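Local coordinates for uncharacterized protein (PDB 3BHW) that probably takes part in a type 1 BREX system, which protects bacteria from double-stranded DNA phage by blocking replication of the phage DNA, at residues R23-L28 with D36-A41; W75-D80 with S178-S183. One frame throughout, in Å; residues are numbered along the deposited sequence.

Interaction 1: R23-L28 with D36-A41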
loop_
_atom_site.group_PDB
_atom_site.type_symbol
_atom_site.label_atom_id
_atom_site.label_comp_id
_atom_site.label_asym_id
_atom_site.label_seq_id
_atom_site.Cartn_x
_atom_site.Cartn_y
_atom_site.Cartn_z
ATOM N N ARG A 23 5.233 10.264 5.758
ATOM C CA ARG A 23 4.819 11.333 6.678
ATOM C C ARG A 23 5.237 12.691 6.153
ATOM O O ARG A 23 4.536 13.682 6.325
ATOM C CB ARG A 23 5.468 11.159 8.027
ATOM C CG ARG A 23 5.021 9.894 8.827
ATOM C CD ARG A 23 5.209 10.204 10.288
ATOM N NE ARG A 23 5.009 9.099 11.227
ATOM C CZ ARG A 23 3.905 8.934 11.970
ATOM N NH1 ARG A 23 2.872 9.742 11.798
ATOM N NH2 ARG A 23 3.815 7.960 12.876
ATOM N N ILE A 24 6.390 12.729 5.495
ATOM C CA ILE A 24 6.935 13.989 5.024
ATOM C C ILE A 24 6.099 14.416 3.824
ATOM O O ILE A 24 5.736 15.585 3.699
ATOM C CB ILE A 24 8.447 13.925 4.651
ATOM C CG1 ILE A 24 9.290 13.789 5.934
ATOM C CG2 ILE A 24 8.853 15.194 3.911
ATOM C CD1 ILE A 24 10.650 13.194 5.730
ATOM N N ILE A 25 5.723 13.446 3.000
ATOM C CA ILE A 25 4.950 13.724 1.787
ATOM C C ILE A 25 3.546 14.164 2.172
ATOM O O ILE A 25 3.006 15.127 1.612
ATOM C CB ILE A 25 4.983 12.504 0.797
ATOM C CG1 ILE A 25 6.381 12.367 0.150
ATOM C CG2 ILE A 25 3.932 12.650 -0.323
ATOM C CD1 ILE A 25 6.772 10.950 -0.265
ATOM N N ALA A 26 2.964 13.487 3.172
ATOM C CA ALA A 26 1.674 13.882 3.748
ATOM C C ALA A 26 1.698 15.310 4.300
ATOM O O ALA A 26 0.726 16.053 4.131
ATOM C CB ALA A 26 1.241 12.899 4.822
ATOM N N GLY A 27 2.801 15.712 4.939
ATOM C CA GLY A 27 3.000 17.117 5.321
ATOM C C GLY A 27 2.897 18.081 4.152
ATOM O O GLY A 27 2.200 19.093 4.233
ATOM N N LEU A 28 3.599 17.755 3.072
ATOM C CA LEU A 28 3.610 18.579 1.878
ATOM C C LEU A 28 2.241 18.644 1.259
ATOM O O LEU A 28 1.862 19.676 0.692
ATOM C CB LEU A 28 4.601 18.047 0.853
ATOM C CG LEU A 28 6.057 18.417 1.139
ATOM C CD1 LEU A 28 6.977 17.428 0.442
ATOM C CD2 LEU A 28 6.313 19.837 0.668
ATOM N N ASP A 36 5.516 22.269 -9.402
ATOM C CA ASP A 36 6.928 22.625 -9.536
ATOM C C ASP A 36 7.648 22.619 -8.188
ATOM O O ASP A 36 8.781 22.140 -8.051
ATOM C CB ASP A 36 7.035 24.021 -10.151
ATOM C CG ASP A 36 6.652 24.046 -11.610
ATOM O OD1 ASP A 36 6.469 22.975 -12.241
ATOM O OD2 ASP A 36 6.544 25.157 -12.150
ATOM N N GLN A 37 6.953 23.119 -7.165
ATOM C CA GLN A 37 7.509 23.202 -5.820
ATOM C C GLN A 37 7.587 21.818 -5.174
ATOM O O GLN A 37 8.498 21.531 -4.385
ATOM C CB GLN A 37 6.721 24.201 -4.979
ATOM C CG GLN A 37 7.277 24.345 -3.549
ATOM C CD GLN A 37 8.741 24.788 -3.551
ATOM O OE1 GLN A 37 9.099 25.698 -4.280
ATOM N NE2 GLN A 37 9.571 24.142 -2.756
ATOM N N TRP A 38 6.651 20.947 -5.555
ATOM C CA TRP A 38 6.681 19.563 -5.072
ATOM C C TRP A 38 7.950 18.900 -5.491
ATOM O O TRP A 38 8.685 18.352 -4.667
ATOM C CB TRP A 38 5.478 18.740 -5.559
ATOM C CG TRP A 38 5.765 17.239 -5.712
ATOM C CD1 TRP A 38 5.922 16.567 -6.888
ATOM C CD2 TRP A 38 5.891 16.251 -4.673
ATOM N NE1 TRP A 38 6.133 15.234 -6.654
ATOM C CE2 TRP A 38 6.120 15.010 -5.304
ATOM C CE3 TRP A 38 5.787 16.289 -3.276
ATOM C CZ2 TRP A 38 6.302 13.817 -4.590
ATOM C CZ3 TRP A 38 5.969 15.109 -2.564
ATOM C CH2 TRP A 38 6.224 13.885 -3.224
ATOM N N ARG A 39 8.248 19.021 -6.782
ATOM C CA ARG A 39 9.504 18.462 -7.356
ATOM C C ARG A 39 10.774 19.105 -6.808
ATOM O O ARG A 39 11.761 18.402 -6.526
ATOM C CB ARG A 39 9.515 18.501 -8.881
ATOM C CG ARG A 39 8.536 17.543 -9.540
ATOM C CD ARG A 39 8.889 17.279 -11.023
ATOM N NE ARG A 39 10.295 16.905 -11.189
ATOM C CZ ARG A 39 10.965 16.913 -12.343
ATOM N NH1 ARG A 39 10.363 17.228 -13.497
ATOM N NH2 ARG A 39 12.253 16.589 -12.347
ATOM N N HIS A 40 10.770 20.422 -6.670
ATOM C CA HIS A 40 11.874 21.103 -6.001
ATOM C C HIS A 40 12.105 20.575 -4.569
ATOM O O HIS A 40 13.259 20.298 -4.227
ATOM C CB HIS A 40 11.671 22.610 -5.991
ATOM C CG HIS A 40 12.803 23.354 -5.356
ATOM N ND1 HIS A 40 13.877 23.809 -6.064
ATOM C CD2 HIS A 40 13.048 23.678 -4.067
ATOM C CE1 HIS A 40 14.742 24.388 -5.260
ATOM N NE2 HIS A 40 14.238 24.370 -4.032
ATOM N N ALA A 41 11.038 20.474 -3.745
ATOM C CA ALA A 41 11.151 19.981 -2.347
ATOM C C ALA A 41 11.773 18.568 -2.256
ATOM O O ALA A 41 12.591 18.249 -1.366
ATOM C CB ALA A 41 9.750 19.993 -1.695
#

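Interaction 2: W75-D80 with S178-S183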
loop_
_atom_site.group_PDB
_atom_site.type_symbol
_atom_site.label_atom_id
_atom_site.label_comp_id
_atom_site.label_asym_id
_atom_site.label_seq_id
_atom_site.Cartn_x
_atom_site.Cartn_y
_atom_site.Cartn_z
ATOM N N TRP A 75 -4.398 12.106 5.016
ATOM C CA TRP A 75 -3.064 12.718 5.056
ATOM C C TRP A 75 -2.703 13.142 6.483
ATOM O O TRP A 75 -1.575 12.927 6.917
ATOM C CB TRP A 75 -2.956 13.927 4.129
ATOM C CG TRP A 75 -3.389 13.711 2.744
ATOM C CD1 TRP A 75 -3.482 12.525 2.061
ATOM C CD2 TRP A 75 -3.760 14.729 1.832
ATOM N NE1 TRP A 75 -3.891 12.753 0.769
ATOM C CE2 TRP A 75 -4.101 14.101 0.613
ATOM C CE3 TRP A 75 -3.833 16.125 1.916
ATOM C CZ2 TRP A 75 -4.497 14.829 -0.519
ATOM C CZ3 TRP A 75 -4.266 16.836 0.808
ATOM C CH2 TRP A 75 -4.592 16.189 -0.388
ATOM N N GLN A 76 -3.661 13.696 7.221
ATOM C CA GLN A 76 -3.375 14.174 8.575
ATOM C C GLN A 76 -3.048 12.981 9.500
ATOM O O GLN A 76 -2.182 13.075 10.355
ATOM C CB GLN A 76 -4.563 14.996 9.092
ATOM C CG GLN A 76 -4.251 15.864 10.300
ATOM C CD GLN A 76 -3.914 17.322 9.955
ATOM O OE1 GLN A 76 -3.014 17.908 10.552
ATOM N NE2 GLN A 76 -4.638 17.908 9.003
ATOM N N MET A 77 -3.731 11.855 9.285
ATOM C CA MET A 77 -3.442 10.610 9.989
ATOM C C MET A 77 -2.036 10.089 9.713
ATOM O O MET A 77 -1.350 9.588 10.625
ATOM C CB MET A 77 -4.448 9.525 9.593
ATOM C CG MET A 77 -5.871 9.855 9.949
ATOM S SD MET A 77 -7.035 8.534 9.575
ATOM C CE MET A 77 -6.368 7.222 10.572
ATOM N N VAL A 78 -1.619 10.185 8.459
ATOM C CA VAL A 78 -0.272 9.750 8.062
ATOM C C VAL A 78 0.753 10.644 8.733
ATOM O O VAL A 78 1.684 10.145 9.355
ATOM C CB VAL A 78 -0.072 9.719 6.527
ATOM C CG1 VAL A 78 1.361 9.305 6.198
ATOM C CG2 VAL A 78 -1.027 8.732 5.941
ATOM N N ARG A 79 0.538 11.949 8.644
ATOM C CA ARG A 79 1.516 12.906 9.166
ATOM C C ARG A 79 1.614 12.859 10.687
ATOM O O ARG A 79 2.726 12.858 11.242
ATOM C CB ARG A 79 1.202 14.332 8.697
ATOM C CG ARG A 79 2.302 15.304 9.108
ATOM C CD ARG A 79 1.886 16.743 8.921
ATOM N NE ARG A 79 0.866 17.144 9.883
ATOM C CZ ARG A 79 0.037 18.175 9.717
ATOM N NH1 ARG A 79 0.078 18.910 8.607
ATOM N NH2 ARG A 79 -0.857 18.453 10.646
ATOM N N ASP A 80 0.453 12.798 11.348
ATOM C CA ASP A 80 0.356 13.049 12.789
ATOM C C ASP A 80 0.121 11.825 13.650
ATOM O O ASP A 80 0.394 11.848 14.842
ATOM C CB ASP A 80 -0.735 14.093 13.068
ATOM C CG ASP A 80 -0.408 15.463 12.475
ATOM O OD1 ASP A 80 0.795 15.826 12.369
ATOM O OD2 ASP A 80 -1.365 16.191 12.122
ATOM N N SER A 178 -7.054 -0.043 12.807
ATOM C CA SER A 178 -7.477 0.954 13.749
ATOM C C SER A 178 -8.838 1.522 13.363
ATOM O O SER A 178 -9.157 1.722 12.184
ATOM C CB SER A 178 -6.449 2.067 13.870
ATOM O OG SER A 178 -6.444 2.847 12.715
ATOM N N GLY A 179 -9.631 1.772 14.392
ATOM C CA GLY A 179 -10.958 2.316 14.243
ATOM C C GLY A 179 -10.911 3.656 13.546
ATOM O O GLY A 179 -11.824 3.984 12.808
ATOM N N GLU A 180 -9.845 4.426 13.758
ATOM C CA GLU A 180 -9.678 5.728 13.105
ATOM C C GLU A 180 -9.535 5.556 11.588
ATOM O O GLU A 180 -10.104 6.282 10.808
ATOM C CB GLU A 180 -8.416 6.368 13.616
ATOM C CG GLU A 180 -8.421 7.864 13.646
ATOM C CD GLU A 180 -7.316 8.360 14.531
ATOM O OE1 GLU A 180 -7.188 7.822 15.653
ATOM O OE2 GLU A 180 -6.567 9.261 14.102
ATOM N N VAL A 181 -8.781 4.555 11.177
ATOM C CA VAL A 181 -8.618 4.352 9.751
ATOM C C VAL A 181 -9.918 3.847 9.144
ATOM O O VAL A 181 -10.368 4.344 8.088
ATOM C CB VAL A 181 -7.468 3.379 9.522
ATOM C CG1 VAL A 181 -7.547 2.805 8.080
ATOM C CG2 VAL A 181 -6.133 4.125 9.835
ATOM N N MET A 182 -10.529 2.877 9.818
ATOM C CA MET A 182 -11.778 2.292 9.308
ATOM C C MET A 182 -12.914 3.329 9.193
ATOM O O MET A 182 -13.722 3.244 8.258
ATOM C CB MET A 182 -12.236 1.057 10.113
ATOM C CG MET A 182 -11.305 -0.162 10.092
ATOM S SD MET A 182 -10.876 -0.819 8.402
ATOM C CE MET A 182 -12.549 -0.905 7.746
ATOM N N SER A 183 -12.981 4.260 10.154
ATOM C CA SER A 183 -14.003 5.305 10.149
ATOM C C SER A 183 -13.793 6.193 8.922
ATOM O O SER A 183 -14.763 6.530 8.217
ATOM C CB SER A 183 -14.008 6.083 11.496
ATOM O OG SER A 183 -14.965 7.142 11.551
#

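Interaction 1: R23-L28 with D36-A41
Leu28 and Trp38 mark the nearest backbone approach of two helical segments, 23-28 and 36-41, that run roughly antiparallel, at 151°, with their axes 11.8 Å apart at the closest point. That is a wide spacing for neighbouring helices, and the general lesson is that one large side chain can span such a gap. Trp38 does so here: its CG lies roughly anti to the backbone N (chi1 151°), and the indole extends across toward the first helix with the six-membered ring leading. Ile25 receives the leading corner with two branches. Its CG1 lies in the plane of the indole, at the edge, 3.7 Å from Trp38 CH2, while CG2 of the same Ile25 stands 3.9 Å from Trp38 CZ3. The ring is therefore met by a forked aliphatic surface and not by a single methyl.

One turn further along the helix, Leu28 meets the ring at about a right angle. Its two methyls divide the work: Leu28 CD1 approaches Trp38 CZ3 at 3.9 Å, and the other, Leu28 CD2, lies 4.2 Å from Ala41 CB, to one side of the indole. Ala41 contributes its methyl, a loose contact beside the ring. No hydrogen bond links the two segments, and the 186 Å² buried between them comes from apolar contacts. Helix 57-67 covers another part of the contact, with Met63, Arg64 and Leu67 against Ile25, and Arg64 makes a cation-pi contact with Trp38; Val47 touches Leu28. At the start of the second helix, Gln37 N is hydrogen-bonded to Thr34 OG1, close to where the chain turns back. Two helices joined by so short a connection, with a few apolar side chains bridging between them, form a helical hairpin, a recurrent unit of all-helical folds such as this one.

Interaction 2: W75-D80 with S178-S183
Met77 carries this contact, reaching from helix 72-80 to the first turn of helix 179-187, which begins just after Ser178. That serine is the N-cap: Ser178 OG accepts from Val181 N at 3.3 Å, with an N-H...O angle of 153°, so the hydroxyl serves a backbone N-H at the helix start, where no preceding turn supplies a carbonyl. Ser178 N is in turn hydrogen-bonded to Gln88 OE1 of helix 83-97, which ties the cap to a third helix.

Glu180 follows, and it is the aliphatic part of this exposed side chain that meets the sulfur-bearing one. Two conformers were modelled for Met77, and in the one described the place of CE is approximate. Met77 CE lies 3.8 Å from Glu180 CG and 3.7 Å from the carbonyl carbon of Glu180, so the methyl rests against both stem and backbone. The carboxylate remains farther off, with Glu180 OE2 4.1 Å from Met77 CE. The Met77 chain runs out extended as far as SD and then bends at its last torsion (chi3 59°), which brings the methyl toward Glu180.

Here the wider principle appears: in an all-helical fold, residues just over a hundred positions apart can be joined by one flexible side chain between two helices. Helix 83-97 flanks the join, since Val85 touches both Met77 and Ser178.

Val181 comes next, its side chain buried and crossing that of Met77 obliquely. The methyl of Met77 packs on the CG2 side of Val181, although the modelled separation there is too short to be trusted in detail. Beyond it, the side chain of Met182 sets out away from segment 75-80, and the segment ends with Ser183 N bonded to Gly179 O at 2.9 Å as the helix continues.

How the interactions relate
Interaction 1 is the more buried of the two, although its centre lies farther from that of the chain, about 19 Å against about 14 Å, and joins helices adjacent in sequence; interaction 2 is only partly buried and brings together helices from distant parts of the chain. The difference shows in the chemistry: a rigid aromatic ring among branched aliphatic groups in the first, and a flexible thioether against a charged residue's stem and a capped helix start in the second. Their first segments are neighbours. Ala26 packs against helix 72-80, and Arg23 NH1 makes a weak hydrogen bond to Arg79 O, so helices 19-31 and 72-80 connect the two contacts within one helical chain.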